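Local coordinates for protein putative fimbrium tip subunit Fim1C (Bacteroides ovatus, PDB 4EPS) that probably serves as a component of the fimbrium tip, in surface filaments that mediate cell adhesion and biofilm formation, at residues G271-A276 and N452-K457; Q352-W357 and V368-Y373; H157-V162 and R222-E227. All coordinates share one frame; numbering follows the deposited sequence. Where two conformers were deposited one is given.

Following the chain from its N terminus, contact 3 comes first. His157-Val162, in the long strand 148-174, meets Arg222-Glu227 and closes a loop of 59 intervening residues within the fimbrillin-like part of the protein. That loop is complete before contact 1 opens at Gly271. Contact 1 spans 175 residues, tying the short strand 273-275 to helix 446-458. Contact 2 is nested inside it: only ten residues separate Gln352-Trp357 from Val368-Tyr373, so it ties the start of helix 354-359 to the loop that follows. No two contacts touch. The centres of contacts 2 and 3, about 58 Å apart, lie on opposite sides of the chain's centre.

Contact 1 (G271-A276 and N452-K457); sequences GDYYYA and NTKLIK
Packing between Tyr273 and the side of Lys454 makes up most of this join of strand 273-275 to helix 446-458. The two side chains cross at about a right angle: the phenol oxygen OH of Tyr273 reaches CD of Lys454 at 3.6 Å, while the main-chain O of Lys454 lies in the plane of the ring at its edge. Lys457 adds its methylenes, with CD 3.4 Å from Tyr273 OH. Lys454 also covers Gly271, its CG lying 3.3 Å from Gly271 O, a buried carbonyl with no hydrogen-bond partner. Glycine suits that place, since a CB would lie tight against Lys454 CE and jam against the preceding carbonyl.

This is strand-on-helix packing beside the outermost strand, 280-281, of an antiparallel sheet, the two short axes inclined at 47°. Cut back to an alanine, Lys454 would probably leave Gly271 O uncovered and a gap beside the tyrosine hydroxyl.

No hydrogen bond runs directly across; a single water makes the polar link, accepting from Lys457 NZ at 2.8 Å and from Tyr273 OH at 2.7 Å, which the tyrosine's length carries there. Within the helix, bends at chi2 (-62°) and chi4 (-61°) let the long Lys454 chain cover Gly271 and the phenol while NZ still donates to Lys450 O and, at 3.1 Å, to Thr453 OG1, itself bonded to Ser449 O. Lys457 also packs on Asp444 of the second subunit.

Contact 2 (Q352-W357 and V368-Y373); sequences QSIHDW and VSVTGY
A buried contact between His355 and the pair Ser369 and Thr371 holds the first turn of helix 354-359 against the loop that leads on toward helix 389-403. One hydrogen bond crosses it: His355 ND1 and Ser369 OG lie 2.6 Å apart in a nearly straight bond (163°), the hydroxyl sitting at the ring edge near its plane. With chi1 of His355 at 171°, CG stands opposite the backbone N, and the ring reaches across to the loop. There the methyl CG2 of Thr371 lies over one face of the ring, 3.4 Å from ND1. The imidazole is thus met at an edge by a polar group and on a face by an apolar one, which suits a side chain that is both flat and polar.

Alongside, the branched chains Ile354 and Val370 cross at about a right angle, their CG2 methyls 3.6 Å apart. Helix 389-403 flanks this apolar patch, Leu396 touching Ile354 and Val395 touching Val370.

Ser369 OG has a second partner, accepting from Thr371 N at 3.1 Å, which fixes the hydroxyl beside the histidine. Thr371 OG1 in turn accepts from Tyr373 N at 3.2 Å, while the methyl of the same residue is left to meet the ring. Glu474 receives Ile354 N and His355 N on its carboxylate and bonds through its backbone to Val370 and Gly372, so one residue joins both segments.

Ser353 OG takes Asp356 N at 2.9 Å, the bond of a serine N-cap; a capped helix start thus faces a loop shaped by two successive ST turns, at Ser369 and Thr371.

Contact 3 (H157-V162 and R222-E227); sequences HRMSLV and RKPSSE
Ser160 and Arg222 form an antiparallel hydrogen-bonded pair, so each backbone both gives and takes. Ser160 N donates to Arg222 O at 2.8 Å, almost straight (162°). The return bond, from Arg222 N to Ser160 O, is 2.9 Å long and straighter still (171°). The serine hydroxyl turns elsewhere: with OG opposite the backbone N (chi1 -167°), it comes within hydrogen-bonding reach of the carbonyls of Lys248 and Lys251, between which its single proton must be shared or alternate. Its small side chain suits a buried position where backbone carbonyls lie close by to receive its hydroxyl.

Beyond the pair, the chain leaves in a type II turn from Lys223 to Ser226. Lys223 O accepts twice, from Ser226 N at 3.2 Å and from Ser226 OG at 2.7 Å, the hydroxyl lying in the carbonyl plane. Proline fits the second position of such a turn, and the ring of Pro224 also covers the other segment, with CG 3.2 Å from Arg158 O and CD 4.2 Å from SE of Met159, a selenomethionine here. At the other end, Val162 CG2 lies 3.7 Å from Arg222 CG, the two side chains running side by side.

Val162 continues the ladder through backbone bonds to Leu220. Strand 148-174 is here flanked by the antiparallel strand 217-222 and by the parallel strand 251-256, to which Leu161 bonds through Lys251 and Lys253.

Contact 1 (G271-A276 and N452-K457)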
# COMPACT_ATOMS: atom_id res chain seq x y z
N GLY A 271 12.41 11.40 4.01
CA GLY A 271 12.16 12.46 3.05
C GLY A 271 10.71 12.88 2.99
O GLY A 271 10.39 13.89 2.36
N ASP A 272 9.79 12.12 3.62
CA ASP A 272 8.38 12.52 3.62
C ASP A 272 8.19 13.84 4.40
O ASP A 272 8.93 14.09 5.37
CB ASP A 272 7.49 11.44 4.22
CG ASP A 272 7.24 10.20 3.35
OD1 ASP A 272 7.69 10.20 2.16
OD2 ASP A 272 6.61 9.26 3.85
N TYR A 273 7.23 14.66 3.99
CA TYR A 273 6.93 15.96 4.65
C TYR A 273 6.02 15.72 5.84
O TYR A 273 5.00 15.02 5.73
CB TYR A 273 6.29 16.96 3.63
CG TYR A 273 7.20 17.25 2.47
CD1 TYR A 273 8.20 18.23 2.56
CD2 TYR A 273 7.06 16.57 1.25
CE1 TYR A 273 9.05 18.50 1.49
CE2 TYR A 273 7.92 16.82 0.18
CZ TYR A 273 8.90 17.80 0.29
OH TYR A 273 9.74 18.05 -0.76
N TYR A 274 6.37 16.31 6.99
CA TYR A 274 5.66 16.14 8.25
C TYR A 274 4.99 17.44 8.68
O TYR A 274 5.62 18.50 8.64
CB TYR A 274 6.64 15.64 9.35
CG TYR A 274 5.90 15.04 10.53
CD1 TYR A 274 5.42 13.74 10.49
CD2 TYR A 274 5.67 15.79 11.69
CE1 TYR A 274 4.76 13.17 11.57
CE2 TYR A 274 5.00 15.23 12.78
CZ TYR A 274 4.55 13.93 12.72
OH TYR A 274 3.86 13.38 13.77
N TYR A 275 3.72 17.36 9.06
CA TYR A 275 2.91 18.56 9.35
C TYR A 275 2.49 18.69 10.83
O TYR A 275 2.53 17.73 11.58
CB TYR A 275 1.67 18.57 8.42
CG TYR A 275 2.09 18.86 6.99
CD1 TYR A 275 2.56 17.84 6.17
CD2 TYR A 275 2.10 20.16 6.49
CE1 TYR A 275 3.09 18.11 4.90
CE2 TYR A 275 2.57 20.44 5.21
CZ TYR A 275 3.07 19.41 4.42
OH TYR A 275 3.57 19.69 3.17
N ALA A 276 2.09 19.91 11.22
CA ALA A 276 1.69 20.27 12.59
C ALA A 276 0.56 19.40 13.16
O ALA A 276 0.50 19.20 14.38
CB ALA A 276 1.30 21.74 12.64
N ASN A 452 18.09 17.28 2.04
CA ASN A 452 18.20 18.67 1.53
C ASN A 452 17.29 18.92 0.32
O ASN A 452 16.75 20.02 0.20
CB ASN A 452 19.66 19.00 1.18
CG ASN A 452 20.44 19.35 2.43
OD1 ASN A 452 19.87 19.57 3.50
ND2 ASN A 452 21.74 19.48 2.31
N THR A 453 17.09 17.91 -0.52
CA THR A 453 16.18 18.03 -1.68
C THR A 453 14.71 18.29 -1.25
O THR A 453 13.92 18.81 -2.05
CB THR A 453 16.26 16.79 -2.57
OG1 THR A 453 15.97 15.63 -1.77
CG2 THR A 453 17.63 16.67 -3.28
N LYS A 454 14.36 17.93 -0.00
CA LYS A 454 13.00 18.18 0.52
C LYS A 454 12.98 19.50 1.27
O LYS A 454 12.07 20.30 1.09
CB LYS A 454 12.53 17.05 1.48
CG LYS A 454 12.78 15.65 0.97
CD LYS A 454 12.04 15.33 -0.35
CE LYS A 454 12.29 13.88 -0.73
NZ LYS A 454 13.73 13.60 -0.96
N LEU A 455 13.99 19.73 2.11
CA LEU A 455 14.06 20.97 2.88
C LEU A 455 13.94 22.21 1.98
O LEU A 455 13.20 23.12 2.32
CB LEU A 455 15.37 21.04 3.67
CG LEU A 455 15.51 20.08 4.84
CD1 LEU A 455 16.93 20.18 5.47
CD2 LEU A 455 14.47 20.40 5.92
N ILE A 456 14.63 22.21 0.85
CA ILE A 456 14.64 23.38 -0.06
C ILE A 456 13.24 23.67 -0.68
O ILE A 456 13.01 24.78 -1.13
CB ILE A 456 15.74 23.20 -1.16
CG1 ILE A 456 16.13 24.55 -1.85
CG2 ILE A 456 15.39 22.13 -2.18
CD1 ILE A 456 16.86 25.59 -0.92
N LYS A 457 12.31 22.69 -0.66
CA LYS A 457 10.96 22.89 -1.21
C LYS A 457 10.01 23.52 -0.20
O LYS A 457 8.98 24.05 -0.60
CB LYS A 457 10.38 21.55 -1.69
CG LYS A 457 11.18 20.93 -2.83
CD LYS A 457 10.35 19.90 -3.58
CE LYS A 457 11.19 19.18 -4.60
NZ LYS A 457 10.49 17.95 -5.08
O HOH W 1 9.38 16.50 -2.98

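Contact 2 (Q352-W357 and V368-Y373)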
# COMPACT_ATOMS: atom_id res chain seq x y z
N GLN A 352 30.52 20.63 37.72
CA GLN A 352 30.17 19.22 37.75
C GLN A 352 29.34 18.91 36.49
O GLN A 352 28.33 19.58 36.24
CB GLN A 352 29.41 18.91 39.05
CG GLN A 352 28.75 17.55 39.09
CD GLN A 352 27.75 17.45 40.21
OE1 GLN A 352 26.75 18.19 40.27
NE2 GLN A 352 27.95 16.47 41.08
N SER A 353 29.78 17.92 35.68
CA SER A 353 29.05 17.55 34.46
C SER A 353 27.66 17.04 34.79
O SER A 353 27.40 16.65 35.93
CB SER A 353 29.81 16.47 33.69
OG SER A 353 29.85 15.25 34.42
N ILE A 354 26.76 17.01 33.80
CA ILE A 354 25.41 16.47 33.99
C ILE A 354 25.54 14.98 34.34
O ILE A 354 24.81 14.48 35.19
CB ILE A 354 24.55 16.72 32.73
CG1 ILE A 354 24.32 18.24 32.54
CG2 ILE A 354 23.20 15.98 32.83
CD1 ILE A 354 24.32 18.64 31.16
N HIS A 355 26.49 14.28 33.70
CA HIS A 355 26.76 12.88 34.00
C HIS A 355 27.13 12.70 35.49
O HIS A 355 26.54 11.85 36.18
CB HIS A 355 27.91 12.34 33.13
CG HIS A 355 28.35 10.99 33.56
ND1 HIS A 355 27.53 9.89 33.41
CD2 HIS A 355 29.48 10.61 34.21
CE1 HIS A 355 28.21 8.87 33.90
NE2 HIS A 355 29.38 9.26 34.42
N ASP A 356 28.10 13.48 35.97
CA ASP A 356 28.56 13.38 37.36
C ASP A 356 27.42 13.68 38.33
O ASP A 356 27.26 12.94 39.31
CB ASP A 356 29.78 14.27 37.63
CG ASP A 356 31.10 13.73 37.09
OD1 ASP A 356 31.13 12.55 36.65
OD2 ASP A 356 32.08 14.49 37.08
N TRP A 357 26.57 14.69 38.02
CA TRP A 357 25.39 14.98 38.86
C TRP A 357 24.45 13.79 38.86
O TRP A 357 23.98 13.36 39.92
CB TRP A 357 24.63 16.24 38.39
CG TRP A 357 23.23 16.31 38.95
CD1 TRP A 357 22.88 16.61 40.24
CD2 TRP A 357 22.01 15.97 38.28
NE1 TRP A 357 21.51 16.52 40.40
CE2 TRP A 357 20.95 16.13 39.21
CE3 TRP A 357 21.70 15.55 36.97
CZ2 TRP A 357 19.61 15.88 38.88
CZ3 TRP A 357 20.37 15.28 36.65
CH2 TRP A 357 19.35 15.44 37.60
N VAL A 368 19.09 6.61 31.20
CA VAL A 368 20.45 6.39 30.72
C VAL A 368 21.18 7.73 30.88
O VAL A 368 20.59 8.77 30.61
CB VAL A 368 20.44 5.88 29.24
CG1 VAL A 368 21.86 5.68 28.70
CG2 VAL A 368 19.64 4.57 29.11
N SER A 369 22.45 7.71 31.29
CA SER A 369 23.22 8.95 31.40
C SER A 369 23.35 9.63 30.02
O SER A 369 23.37 8.96 28.99
CB SER A 369 24.60 8.68 31.98
OG SER A 369 25.35 9.89 31.92
N VAL A 370 23.43 10.98 30.03
CA VAL A 370 23.62 11.77 28.80
C VAL A 370 25.08 11.63 28.29
O VAL A 370 25.36 12.01 27.16
CB VAL A 370 23.25 13.28 29.00
CG1 VAL A 370 21.78 13.45 29.36
CG2 VAL A 370 24.17 13.94 30.05
N THR A 371 26.01 11.11 29.11
CA THR A 371 27.40 11.02 28.65
C THR A 371 27.58 10.07 27.45
O THR A 371 26.94 9.03 27.36
CB THR A 371 28.35 10.61 29.80
OG1 THR A 371 29.68 10.96 29.45
CG2 THR A 371 28.25 9.12 30.20
N GLY A 372 28.45 10.45 26.54
CA GLY A 372 28.86 9.55 25.48
C GLY A 372 30.16 8.87 25.89
O GLY A 372 30.54 7.84 25.34
N TYR A 373 30.84 9.45 26.90
CA TYR A 373 32.22 9.05 27.21
C TYR A 373 32.44 8.22 28.48
O TYR A 373 33.34 7.37 28.47
CB TYR A 373 33.08 10.33 27.29
CG TYR A 373 34.57 10.09 27.15
CD1 TYR A 373 35.19 10.10 25.90
CD2 TYR A 373 35.37 9.87 28.26
CE1 TYR A 373 36.56 9.89 25.77
CE2 TYR A 373 36.74 9.65 28.14
CZ TYR A 373 37.33 9.65 26.89
OH TYR A 373 38.69 9.44 26.80

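Contact 3 (H157-V162 and R222-E227)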
# COMPACT_ATOMS: atom_id res chain seq x y z
N HIS A 157 -30.92 14.00 32.31
CA HIS A 157 -30.18 15.25 32.12
C HIS A 157 -31.15 16.34 31.73
O HIS A 157 -32.00 16.14 30.83
CB HIS A 157 -29.08 15.07 31.06
CG HIS A 157 -28.00 14.11 31.47
ND1 HIS A 157 -26.78 14.56 31.92
CD2 HIS A 157 -28.01 12.75 31.50
CE1 HIS A 157 -26.05 13.47 32.15
NE2 HIS A 157 -26.75 12.36 31.93
N ARG A 158 -31.06 17.51 32.40
CA ARG A 158 -31.97 18.62 32.14
C ARG A 158 -31.45 19.56 31.04
O ARG A 158 -32.24 20.31 30.47
CB ARG A 158 -32.24 19.38 33.44
CG ARG A 158 -32.94 18.53 34.51
CD ARG A 158 -34.25 17.91 34.02
NE ARG A 158 -35.30 18.92 33.92
CZ ARG A 158 -36.25 19.10 34.82
NH1 ARG A 158 -36.32 18.33 35.89
NH2 ARG A 158 -37.16 20.06 34.65
N MSE A 159 -30.15 19.54 30.76
CA MSE A 159 -29.59 20.40 29.72
C MSE A 159 -29.59 19.66 28.39
O MSE A 159 -29.93 18.48 28.33
CB MSE A 159 -28.14 20.83 30.10
CG MSE A 159 -28.06 21.65 31.40
SE MSE A 159 -29.12 23.31 31.29
CE MSE A 159 -30.61 22.84 32.52
N SER A 160 -29.18 20.36 27.32
CA SER A 160 -29.03 19.75 26.01
C SER A 160 -27.54 19.64 25.76
O SER A 160 -26.76 20.23 26.51
CB SER A 160 -29.74 20.57 24.94
OG SER A 160 -29.82 19.80 23.75
N LEU A 161 -27.12 18.89 24.74
CA LEU A 161 -25.69 18.69 24.51
C LEU A 161 -25.29 18.88 23.06
O LEU A 161 -25.88 18.27 22.16
CB LEU A 161 -25.30 17.28 24.99
CG LEU A 161 -23.81 16.90 24.88
CD1 LEU A 161 -22.95 17.76 25.87
CD2 LEU A 161 -23.62 15.44 25.13
N VAL A 162 -24.26 19.69 22.83
CA VAL A 162 -23.65 19.86 21.52
C VAL A 162 -22.46 18.89 21.47
O VAL A 162 -21.63 18.90 22.38
CB VAL A 162 -23.21 21.34 21.24
CG1 VAL A 162 -22.19 21.44 20.08
CG2 VAL A 162 -24.41 22.23 20.96
N ARG A 222 -25.63 22.89 26.71
CA ARG A 222 -26.37 24.09 26.29
C ARG A 222 -27.76 24.07 26.89
O ARG A 222 -28.30 23.00 27.18
CB ARG A 222 -26.47 24.19 24.75
CG ARG A 222 -25.10 24.24 23.98
CD ARG A 222 -24.34 25.54 24.20
NE ARG A 222 -25.08 26.71 23.70
CZ ARG A 222 -24.90 27.96 24.13
NH1 ARG A 222 -24.04 28.21 25.12
NH2 ARG A 222 -25.61 28.95 23.61
N LYS A 223 -28.34 25.25 27.11
CA LYS A 223 -29.71 25.30 27.63
C LYS A 223 -30.68 24.78 26.57
O LYS A 223 -30.51 25.08 25.39
CB LYS A 223 -30.08 26.72 28.04
CG LYS A 223 -29.52 27.11 29.40
CD LYS A 223 -29.84 28.56 29.70
CE LYS A 223 -29.38 28.97 31.07
NZ LYS A 223 -29.54 30.43 31.31
N PRO A 224 -31.68 23.96 26.95
CA PRO A 224 -32.66 23.51 25.94
C PRO A 224 -33.35 24.70 25.27
O PRO A 224 -33.53 25.75 25.90
CB PRO A 224 -33.66 22.70 26.77
CG PRO A 224 -32.87 22.26 27.97
CD PRO A 224 -32.01 23.44 28.29
N SER A 225 -33.64 24.56 23.96
CA SER A 225 -34.30 25.60 23.13
C SER A 225 -33.39 26.81 22.85
O SER A 225 -33.86 27.76 22.23
CB SER A 225 -35.62 26.07 23.75
OG SER A 225 -36.53 24.98 23.81
N SER A 226 -32.07 26.77 23.20
CA SER A 226 -31.16 27.87 22.85
C SER A 226 -30.93 27.81 21.34
O SER A 226 -31.17 26.75 20.74
CB SER A 226 -29.85 27.80 23.64
OG SER A 226 -29.27 26.51 23.51
N GLU A 227 -30.56 28.92 20.72
CA GLU A 227 -30.51 28.97 19.25
C GLU A 227 -29.24 29.56 18.64
O GLU A 227 -29.21 29.83 17.43
CB GLU A 227 -31.70 29.82 18.75
CG GLU A 227 -33.06 29.15 18.92
CD GLU A 227 -34.24 29.98 18.44
OE1 GLU A 227 -34.08 31.21 18.26
OE2 GLU A 227 -35.34 29.40 18.27